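Local atomic coordinates of protein-arginine-phosphatase (Geobacillus stearothermophilus, PDB entry 4PIC), a protein that removes phosphate from phosphoarginine residues of proteins by hydrolysis, probably opposing the arginine kinase McsB, and is almost inactive on phosphotyrosine peptides. Residues L68-D74 against F94-K100; A81-G85 against D112-A116. All blocks are in the same frame, centred on the assembly; numbering follows the deposited sequence.

Contact 1. Residues L68-D74 against F94-K100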
loop_
_atom_site.group_PDB
_atom_site.type_symbol
_atom_site.label_atom_id
_atom_site.label_comp_id
_atom_site.label_asym_id
_atom_site.label_seq_id
_atom_site.Cartn_x
_atom_site.Cartn_y
_atom_site.Cartn_z
ATOM N N LEU A 68 -1.075 -1.886 -9.384
ATOM C CA LEU A 68 -2.037 -0.848 -9.706
ATOM C C LEU A 68 -1.350 0.454 -10.092
ATOM O O LEU A 68 -0.547 0.995 -9.326
ATOM C CB LEU A 68 -2.966 -0.605 -8.517
ATOM C CG LEU A 68 -3.986 0.514 -8.679
ATOM C CD1 LEU A 68 -4.938 0.197 -9.826
ATOM C CD2 LEU A 68 -4.765 0.717 -7.385
ATOM N N LYS A 69 -1.685 0.953 -11.275
ATOM C CA LYS A 69 -1.104 2.186 -11.785
ATOM C C LYS A 69 -2.182 3.119 -12.305
ATOM O O LYS A 69 -3.328 2.709 -12.493
ATOM C CB LYS A 69 -0.086 1.876 -12.886
ATOM C CG LYS A 69 1.132 1.110 -12.397
ATOM C CD LYS A 69 2.304 1.242 -13.357
ATOM C CE LYS A 69 3.617 0.871 -12.684
ATOM N NZ LYS A 69 3.633 -0.550 -12.231
ATOM N N LYS A 70 -1.802 4.375 -12.535
ATOM C CA LYS A 70 -2.681 5.396 -13.088
ATOM C C LYS A 70 -3.462 4.882 -14.298
ATOM O O LYS A 70 -4.653 5.148 -14.444
ATOM C CB LYS A 70 -1.833 6.618 -13.466
ATOM C CG LYS A 70 -2.547 7.685 -14.265
ATOM C CD LYS A 70 -3.623 8.359 -13.442
ATOM C CE LYS A 70 -4.178 9.576 -14.177
ATOM N NZ LYS A 70 -5.445 10.063 -13.570
ATOM N N GLU A 71 -2.787 4.115 -15.140
ATOM C CA GLU A 71 -3.385 3.591 -16.355
ATOM C C GLU A 71 -4.592 2.690 -16.071
ATOM O O GLU A 71 -5.567 2.707 -16.819
ATOM C CB GLU A 71 -2.331 2.853 -17.181
ATOM C CG GLU A 71 -1.289 3.770 -17.845
ATOM C CD GLU A 71 -0.462 4.597 -16.854
ATOM O OE1 GLU A 71 -0.002 4.049 -15.824
ATOM O OE2 GLU A 71 -0.280 5.810 -17.106
ATOM N N HIS A 72 -4.531 1.912 -14.993
ATOM C CA HIS A 72 -5.660 1.053 -14.616
ATOM C C HIS A 72 -6.818 1.902 -14.127
ATOM O O HIS A 72 -7.984 1.600 -14.382
ATOM C CB HIS A 72 -5.292 0.114 -13.465
ATOM C CG HIS A 72 -4.246 -0.896 -13.794
ATOM N ND1 HIS A 72 -2.968 -0.827 -13.283
ATOM C CD2 HIS A 72 -4.296 -2.029 -14.533
ATOM C CE1 HIS A 72 -2.267 -1.862 -13.711
ATOM N NE2 HIS A 72 -3.051 -2.608 -14.470
ATOM N N ILE A 73 -6.491 2.942 -13.372
ATOM C CA ILE A 73 -7.486 3.857 -12.834
ATOM C C ILE A 73 -8.250 4.552 -13.962
ATOM O O ILE A 73 -9.483 4.637 -13.929
ATOM C CB ILE A 73 -6.823 4.905 -11.921
ATOM C CG1 ILE A 73 -6.153 4.225 -10.722
ATOM C CG2 ILE A 73 -7.831 5.961 -11.478
ATOM C CD1 ILE A 73 -7.127 3.544 -9.772
ATOM N N ASP A 74 -7.520 5.012 -14.977
ATOM C CA ASP A 74 -8.132 5.689 -16.115
ATOM C C ASP A 74 -8.934 4.741 -17.005
ATOM O O ASP A 74 -9.913 5.149 -17.625
ATOM C CB ASP A 74 -7.071 6.403 -16.952
ATOM C CG ASP A 74 -6.423 7.549 -16.215
ATOM O OD1 ASP A 74 -7.000 8.010 -15.208
ATOM O OD2 ASP A 74 -5.339 7.992 -16.655
ATOM N N PHE A 94 -4.899 8.205 -5.623
ATOM C CA PHE A 94 -5.502 8.667 -6.868
ATOM C C PHE A 94 -6.819 9.408 -6.603
ATOM O O PHE A 94 -7.902 8.859 -6.834
ATOM C CB PHE A 94 -5.781 7.484 -7.806
ATOM C CG PHE A 94 -4.555 6.703 -8.192
ATOM C CD1 PHE A 94 -3.619 7.239 -9.066
ATOM C CD2 PHE A 94 -4.359 5.426 -7.705
ATOM C CE1 PHE A 94 -2.489 6.512 -9.426
ATOM C CE2 PHE A 94 -3.240 4.691 -8.064
ATOM C CZ PHE A 94 -2.305 5.236 -8.926
ATOM N N PRO A 95 -6.731 10.662 -6.133
ATOM C CA PRO A 95 -7.919 11.453 -5.786
ATOM C C PRO A 95 -8.902 11.580 -6.943
ATOM O O PRO A 95 -10.109 11.682 -6.721
ATOM C CB PRO A 95 -7.339 12.832 -5.451
ATOM C CG PRO A 95 -5.951 12.567 -5.036
ATOM C CD PRO A 95 -5.483 11.399 -5.860
ATOM N N GLU A 96 -8.387 11.559 -8.168
ATOM C CA GLU A 96 -9.235 11.660 -9.354
ATOM C C GLU A 96 -10.165 10.447 -9.513
ATOM O O GLU A 96 -11.118 10.487 -10.297
ATOM C CB GLU A 96 -8.366 11.835 -10.603
ATOM C CG GLU A 96 -7.520 10.598 -10.953
ATOM C CD GLU A 96 -6.100 10.592 -10.359
ATOM O OE1 GLU A 96 -5.884 10.994 -9.192
ATOM O OE2 GLU A 96 -5.177 10.162 -11.081
ATOM N N ALA A 97 -9.880 9.381 -8.766
ATOM C CA ALA A 97 -10.675 8.150 -8.805
ATOM C C ALA A 97 -11.835 8.119 -7.803
ATOM O O ALA A 97 -12.575 7.136 -7.741
ATOM C CB ALA A 97 -9.767 6.947 -8.569
ATOM N N LYS A 98 -12.007 9.186 -7.028
ATOM C CA LYS A 98 -12.905 9.153 -5.875
ATOM C C LYS A 98 -14.365 8.833 -6.222
ATOM O O LYS A 98 -15.051 8.136 -5.472
ATOM C CB LYS A 98 -12.816 10.471 -5.099
ATOM C CG LYS A 98 -13.663 10.512 -3.841
ATOM C CD LYS A 98 -13.211 11.621 -2.903
ATOM C CE LYS A 98 -14.210 11.819 -1.774
ATOM N NZ LYS A 98 -14.476 10.549 -1.046
ATOM N N ASP A 99 -14.847 9.333 -7.356
ATOM C CA ASP A 99 -16.248 9.157 -7.701
ATOM C C ASP A 99 -16.551 7.746 -8.183
ATOM O O ASP A 99 -17.710 7.336 -8.202
ATOM C CB ASP A 99 -16.635 10.140 -8.795
ATOM C CG ASP A 99 -15.970 9.815 -10.103
ATOM O OD1 ASP A 99 -14.734 10.006 -10.202
ATOM O OD2 ASP A 99 -16.667 9.345 -11.030
ATOM N N LYS A 100 -15.520 6.995 -8.574
ATOM C CA LYS A 100 -15.754 5.680 -9.170
ATOM C C LYS A 100 -15.100 4.547 -8.389
ATOM O O LYS A 100 -15.045 3.414 -8.874
ATOM C CB LYS A 100 -15.287 5.645 -10.623
ATOM C CG LYS A 100 -13.789 5.828 -10.822
ATOM C CD LYS A 100 -13.455 5.751 -12.308
ATOM C CE LYS A 100 -12.033 6.174 -12.582
ATOM N NZ LYS A 100 -11.733 6.042 -14.025
HETATM O O HOH W 1 -9.633 8.123 -13.900
#
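Lys100 and Ile73 meet through a side-chain-to-backbone bond: the straight lysine chain (chi2 179°) carries NZ to Ile73 O, 2.7 Å away and tilted 22° from the carbonyl plane. The same ammonium gives a second hydrogen bond to Ala76 O and a third to a water that in turn donates to Asp74 OD1. Three acceptors thus grip one charge, two of them main-chain oxygens, of Ile73 in helix 70-75 and of Ala76 just past it. Lys70 centres a salt-bridge network: across the contact its NZ donates to Glu96 OE2 (2.5 Å), met on the anti side, and within segment 68-74 to Asp74 OD1 (3.1 Å), which accepts through its syn lone pair. Placed between Asp74 OD1 and Glu96 OE2, 5.0 Å apart, this ammonium probably offsets their mutual repulsion. Beneath the charges, Ile73 CG1 sits over one face of the Phe94 ring, 3.9 Å from its centroid and 18° off the normal, a CH-pi contact, while Ile73 CG2 touches Ala97 CB at 3.6 Å. The contact joins the start of helix 70-75 to the turn between helix 84-93 and strand 101-103; Ile73 and Leu68 pack on Ile90 of helix 84-93, and Leu68 reaches strand 3-9 and Phe39 of the second subunit.

Contact 2. Residues A81-G85 against D112-A116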
loop_
_atom_site.group_PDB
_atom_site.type_symbol
_atom_site.label_atom_id
_atom_site.label_comp_id
_atom_site.label_asym_id
_atom_site.label_seq_id
_atom_site.Cartn_x
_atom_site.Cartn_y
_atom_site.Cartn_z
ATOM N N ALA A 81 -12.860 -2.157 -4.693
ATOM C CA ALA A 81 -11.870 -2.567 -3.719
ATOM C C ALA A 81 -12.384 -3.726 -2.871
ATOM O O ALA A 81 -13.578 -3.838 -2.601
ATOM C CB ALA A 81 -11.498 -1.379 -2.819
HETATM N N MSE A 82 -11.469 -4.572 -2.413
HETATM C CA MSE A 82 -11.862 -5.698 -1.573
HETATM C C MSE A 82 -12.259 -5.252 -0.167
HETATM O O MSE A 82 -13.071 -5.901 0.491
HETATM C CB MSE A 82 -10.744 -6.758 -1.514
HETATM C CG MSE A 82 -10.414 -7.422 -2.866
HETATM SE SE MSE A 82 -11.846 -8.454 -3.675
HETATM C CE MSE A 82 -12.794 -7.051 -4.590
ATOM N N THR A 83 -11.663 -4.159 0.302
ATOM C CA THR A 83 -11.889 -3.680 1.667
ATOM C C THR A 83 -11.964 -2.162 1.670
ATOM O O THR A 83 -11.497 -1.523 0.731
ATOM C CB THR A 83 -10.726 -4.079 2.613
ATOM O OG1 THR A 83 -9.551 -3.325 2.279
ATOM C CG2 THR A 83 -10.420 -5.570 2.534
ATOM N N SER A 84 -12.503 -1.584 2.738
ATOM C CA SER A 84 -12.506 -0.130 2.882
ATOM C C SER A 84 -11.087 0.443 2.962
ATOM O O SER A 84 -10.816 1.523 2.418
ATOM C CB SER A 84 -13.350 0.309 4.083
ATOM O OG SER A 84 -12.859 -0.244 5.285
ATOM N N GLY A 85 -10.183 -0.287 3.613
ATOM C CA GLY A 85 -8.788 0.117 3.688
ATOM C C GLY A 85 -8.199 0.285 2.305
ATOM O O GLY A 85 -7.504 1.260 2.026
ATOM N N ASP A 112 -21.608 -1.413 4.069
ATOM C CA ASP A 112 -20.196 -1.683 3.873
ATOM C C ASP A 112 -19.741 -2.976 4.532
ATOM O O ASP A 112 -20.398 -3.510 5.430
ATOM C CB ASP A 112 -19.332 -0.489 4.284
ATOM C CG ASP A 112 -18.389 -0.056 3.177
ATOM O OD1 ASP A 112 -18.363 1.148 2.848
ATOM O OD2 ASP A 112 -17.669 -0.932 2.632
ATOM N N GLY A 113 -18.620 -3.490 4.045
ATOM C CA GLY A 113 -18.065 -4.729 4.543
ATOM C C GLY A 113 -16.803 -5.028 3.768
ATOM O O GLY A 113 -16.638 -4.550 2.638
ATOM N N ASP A 114 -15.914 -5.793 4.387
ATOM C CA ASP A 114 -14.687 -6.230 3.741
ATOM C C ASP A 114 -14.804 -7.691 3.374
ATOM O O ASP A 114 -15.419 -8.474 4.101
ATOM C CB ASP A 114 -13.490 -6.059 4.681
ATOM C CG ASP A 114 -13.211 -4.613 5.021
ATOM O OD1 ASP A 114 -13.744 -3.734 4.326
ATOM O OD2 ASP A 114 -12.446 -4.369 5.979
ATOM N N ILE A 115 -14.193 -8.063 2.256
ATOM C CA ILE A 115 -14.105 -9.469 1.888
ATOM C C ILE A 115 -13.156 -10.154 2.873
ATOM O O ILE A 115 -12.115 -9.587 3.229
ATOM C CB ILE A 115 -13.596 -9.638 0.442
ATOM C CG1 ILE A 115 -14.558 -8.967 -0.542
ATOM C CG2 ILE A 115 -13.378 -11.116 0.109
ATOM C CD1 ILE A 115 -15.968 -9.523 -0.494
ATOM N N ALA A 116 -13.525 -11.342 3.345
ATOM C CA ALA A 116 -12.690 -12.088 4.293
ATOM C C ALA A 116 -11.234 -12.172 3.838
ATOM O O ALA A 116 -10.959 -12.483 2.680
ATOM C CB ALA A 116 -13.252 -13.487 4.509
HETATM O O HOH W 2 -16.110 -5.201 -0.169
HETATM O O HOH W 3 -10.694 -2.329 5.628
#
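Asp114 lies across the threonine at the start of helix 84-93, its carboxylate carbon CG 3.5 Å from Thr83 CB. With CG anti to its own carbonyl carbon (chi1 -65°), the carboxylate is carried past Thr83 to the first turn of the helix, where OD1 accepts from Ser84 N at 2.9 Å. That amide comes from above the carboxylate plane, 41° out of it, although its N-H points well at the oxygen. OD2 accepts from a water that in turn accepts from Gly85 N, so one carboxylate serves two amides at the helix N-terminus, one directly and one through water; the helix end probably favours its negative charge. Thr83 CG2 rests on Asp114 CB at 3.8 Å, the two side chains crossing at a slant, whereas Thr83 OG1 turns to its own helix and accepts from His86 N, the classic N-cap bond. One residue along, Ile115 N donates almost straight (176°) to Met82 O over 3.0 Å, and a water bridges that oxygen to Gly113 O. Beside this bond, Ile115 CG1 lies 4.2 Å from SE of Met82, a selenomethionine bent at chi2 and chi3. The active site adjoins: Met82 touches the nucleophile Cys9, Ile115 O accepts from NH1 of Arg15, an active-site residue by similarity, and segment 112-116 runs directly on to Asp117, the probable proton donor. Segment 81-85 leads from strand 78-81 into helix 84-93, while Ile115 and Met82 pack together against Leu133 of helix 123-150, and Met82 also lies on Ala19 of helix 15-25.

Both contacts involve the connections at the two ends of helix 84-93: contact 2 lies at its N-terminus, contact 1 just past its C-terminus, with centres about 18 Å apart and no touch between them. Each is partly buried, but the centre of contact 1 is about 15 Å from that of the chain, against about 11 Å for contact 2. In contact 1 lysine ammonium groups are met by carboxylates and main-chain carbonyls; in contact 2 a carboxylate answers main-chain amides at a helix start, and one backbone-to-backbone bond joins the segments. Contact 1 has an aromatic face in its apolar part, contact 2 only aliphatic carbon and selenium. Contact 2 borders the catalytic residues, whereas Leu68, in contact 1, stays about 9 Å from Cys9, measured between side chains.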